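Uroporphyrinogen-III synthetase (Pseudomonas syringae pv. tomato, PDB 3RE1) probably catalyses the cyclisation of the linear tetrapyrrole hydroxymethylbilane to uroporphyrinogen III, with release of water, in porphyrin biosynthesis. Local coordinates at residues Arg153-Leu156 and Ala157-Arg161. Residues are numbered along the deposited sequence; the frame is centred on the assembly and turned at random.
Sequences RELL and AEQLR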
ATOM      1  N   ARG A 153       2.781   8.140  -3.313  1.00 57.80           N
ATOM      2  CA  ARG A 153       2.484   9.388  -2.644  1.00 57.78           C
ATOM      3  C   ARG A 153       3.688  10.309  -2.755  1.00 55.25           C
ATOM      4  O   ARG A 153       4.828   9.886  -2.538  1.00 55.41           O
ATOM      5  CB  ARG A 153       2.168   9.144  -1.168  1.00 61.26           C
ATOM      6  CG  ARG A 153       1.472   7.837  -0.885  1.00 71.69           C
ATOM      7  CD  ARG A 153       0.044   8.061  -0.432  1.00 78.65           C
ATOM      8  NE  ARG A 153      -0.532   6.808   0.055  1.00 82.75           N
ATOM      9  CZ  ARG A 153      -0.574   6.441   1.342  1.00 88.23           C
ATOM     10  NH1 ARG A 153      -0.087   7.248   2.290  1.00 86.43           N
ATOM     11  NH2 ARG A 153      -1.121   5.275   1.685  1.00 90.32           N
ATOM     12  N   GLU A 154       3.436  11.576  -3.054  1.00 51.20           N
ATOM     13  CA  GLU A 154       4.526  12.546  -3.203  1.00 47.12           C
ATOM     14  C   GLU A 154       4.741  13.388  -1.948  1.00 39.80           C
ATOM     15  O   GLU A 154       5.630  14.229  -1.891  1.00 40.01           O
ATOM     16  CB  GLU A 154       4.266  13.446  -4.412  1.00 47.59           C
ATOM     17  CG  GLU A 154       4.082  12.673  -5.707  1.00 49.29           C
ATOM     18  CD  GLU A 154       5.311  11.861  -6.086  1.00 59.00           C
ATOM     19  OE1 GLU A 154       6.475  12.340  -5.885  1.00 54.85           O
ATOM     20  OE2 GLU A 154       5.095  10.744  -6.614  1.00 59.80           O
ATOM     21  N   LEU A 155       3.927  13.134  -0.931  1.00 35.35           N
ATOM     22  CA  LEU A 155       3.964  13.930   0.287  1.00 31.61           C
ATOM     23  C   LEU A 155       5.340  13.991   0.943  1.00 30.99           C
ATOM     24  O   LEU A 155       5.871  15.094   1.191  1.00 36.99           O
ATOM     25  CB  LEU A 155       2.935  13.443   1.287  1.00 20.89           C
ATOM     26  CG  LEU A 155       2.976  14.198   2.605  1.00 25.01           C
ATOM     27  CD1 LEU A 155       2.802  15.701   2.371  1.00 21.31           C
ATOM     28  CD2 LEU A 155       1.925  13.685   3.531  1.00 18.04           C
ATOM     29  N   LEU A 156       5.906  12.824   1.217  1.00 30.04           N
ATOM     30  CA  LEU A 156       7.212  12.745   1.858  1.00 34.80           C
ATOM     31  C   LEU A 156       8.326  13.481   1.116  1.00 33.89           C
ATOM     32  O   LEU A 156       9.033  14.305   1.704  1.00 32.86           O
ATOM     33  CB  LEU A 156       7.637  11.299   2.022  1.00 43.22           C
ATOM     34  CG  LEU A 156       8.716  11.137   3.098  1.00 46.34           C
ATOM     35  CD1 LEU A 156       8.177  11.593   4.454  1.00 50.58           C
ATOM     36  CD2 LEU A 156       9.153   9.682   3.135  1.00 44.79           C
ATOM     37  N   ALA A 157       8.455  13.191  -0.179  1.00 31.42           N
ATOM     38  CA  ALA A 157       9.417  13.857  -1.021  1.00 32.75           C
ATOM     39  C   ALA A 157       9.214  15.375  -1.029  1.00 28.82           C
ATOM     40  O   ALA A 157      10.192  16.144  -0.948  1.00 30.97           O
ATOM     41  CB  ALA A 157       9.347  13.277  -2.435  1.00 27.93           C
ATOM     42  N   GLU A 158       7.961  15.802  -1.109  1.00 30.40           N
ATOM     43  CA  GLU A 158       7.636  17.242  -1.156  1.00 32.82           C
ATOM     44  C   GLU A 158       7.958  17.910   0.165  1.00 30.09           C
ATOM     45  O   GLU A 158       8.502  19.028   0.199  1.00 30.41           O
ATOM     46  CB  GLU A 158       6.168  17.457  -1.526  1.00 36.65           C
ATOM     47  CG  GLU A 158       5.855  17.158  -3.010  1.00 36.70           C
ATOM     48  CD  GLU A 158       6.621  18.072  -3.952  1.00 45.07           C
ATOM     49  OE1 GLU A 158       6.642  19.295  -3.699  1.00 50.50           O
ATOM     50  OE2 GLU A 158       7.217  17.586  -4.931  1.00 47.97           O
ATOM     51  N   GLN A 159       7.692  17.205   1.252  1.00 28.28           N
ATOM     52  CA  GLN A 159       8.063  17.729   2.578  1.00 28.61           C
ATOM     53  C   GLN A 159       9.608  17.847   2.702  1.00 28.85           C
ATOM     54  O   GLN A 159      10.136  18.864   3.137  1.00 25.25           O
ATOM     55  CB  GLN A 159       7.522  16.819   3.661  1.00 27.00           C
ATOM     56  CG  GLN A 159       6.019  16.680   3.591  1.00 36.29           C
ATOM     57  CD  GLN A 159       5.477  15.706   4.610  1.00 43.12           C
ATOM     58  OE1 GLN A 159       5.659  14.476   4.489  1.00 50.20           O
ATOM     59  NE2 GLN A 159       4.811  16.245   5.635  1.00 33.46           N
ATOM     60  N   LEU A 160      10.324  16.812   2.278  1.00 26.52           N
ATOM     61  CA  LEU A 160      11.751  16.850   2.293  1.00 28.74           C
ATOM     62  C   LEU A 160      12.310  18.008   1.418  1.00 30.33           C
ATOM     63  O   LEU A 160      13.124  18.806   1.895  1.00 28.22           O
ATOM     64  CB  LEU A 160      12.269  15.520   1.781  1.00 29.10           C
ATOM     65  CG  LEU A 160      12.101  14.371   2.752  1.00 27.71           C
ATOM     66  CD1 LEU A 160      12.567  13.078   2.091  1.00 22.88           C
ATOM     67  CD2 LEU A 160      12.914  14.655   4.021  1.00 29.87           C
ATOM     68  N   ARG A 161      11.881  18.100   0.154  1.00 25.20           N
ATOM     69  CA  ARG A 161      12.371  19.148  -0.712  1.00 24.54           C
ATOM     70  C   ARG A 161      12.080  20.530  -0.138  1.00 27.41           C
ATOM     71  O   ARG A 161      12.917  21.420  -0.187  1.00 25.03           O
ATOM     72  CB  ARG A 161      11.748  19.021  -2.103  1.00 31.64           C
ATOM     73  CG  ARG A 161      12.301  17.892  -2.928  1.00 24.86           C
ATOM     74  CD  ARG A 161      11.517  17.725  -4.221  1.00 30.27           C
ATOM     75  NE  ARG A 161      11.884  16.458  -4.876  1.00 44.31           N
ATOM     76  CZ  ARG A 161      11.036  15.615  -5.474  1.00 42.55           C
ATOM     77  NH1 ARG A 161       9.731  15.878  -5.524  1.00 43.13           N
ATOM     78  NH2 ARG A 161      11.500  14.502  -6.017  1.00 39.67           N
TER
HETATM   79  O   HOH W   1       7.138  11.295  -1.204  1.00 49.88           O
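The start of helix 155-162, the crossover helix of a beta-alpha-beta unit between parallel strands 143-148 and 166-176, pairs E154 with E158, L155 with Q159 and L156 with L160, four residues on in each case. Regular i to i+4 backbone bonds wind the turn: E158 N donates to E154 O at 2.9 Å, and L160 N to L156 O at 2.9 Å. A water donates to R153 O at 3.0 Å; its second leg, to A157 N, is modelled too short to be trusted. On the outer side, chi1 of L155 at 177° points CG away from the backbone N and brings the isobutyl group against the Q159 side chain, which it crosses obliquely, with L155 CD1 3.5 Å from Q159 CD. L156 CG lies 4.4 Å from L160 CD1; both side chains pack on I71 of strand 69-72 and on L128, while A157 rests on V167 and Y169. The E154 carboxylate is held by R148, in a salt bridge to OE2, and by the Y169 hydroxyl, hydrogen-bonded to OE1. E158 bends at chi2 (-62°), and its OE2 meets the guanidinium edge of R161 in plane, a salt bridge with a weak hydrogen bond from R161 NH1 at 3.1 Å; A157 CB sits 4.0 Å above one face of that guanidinium, offset toward its rim.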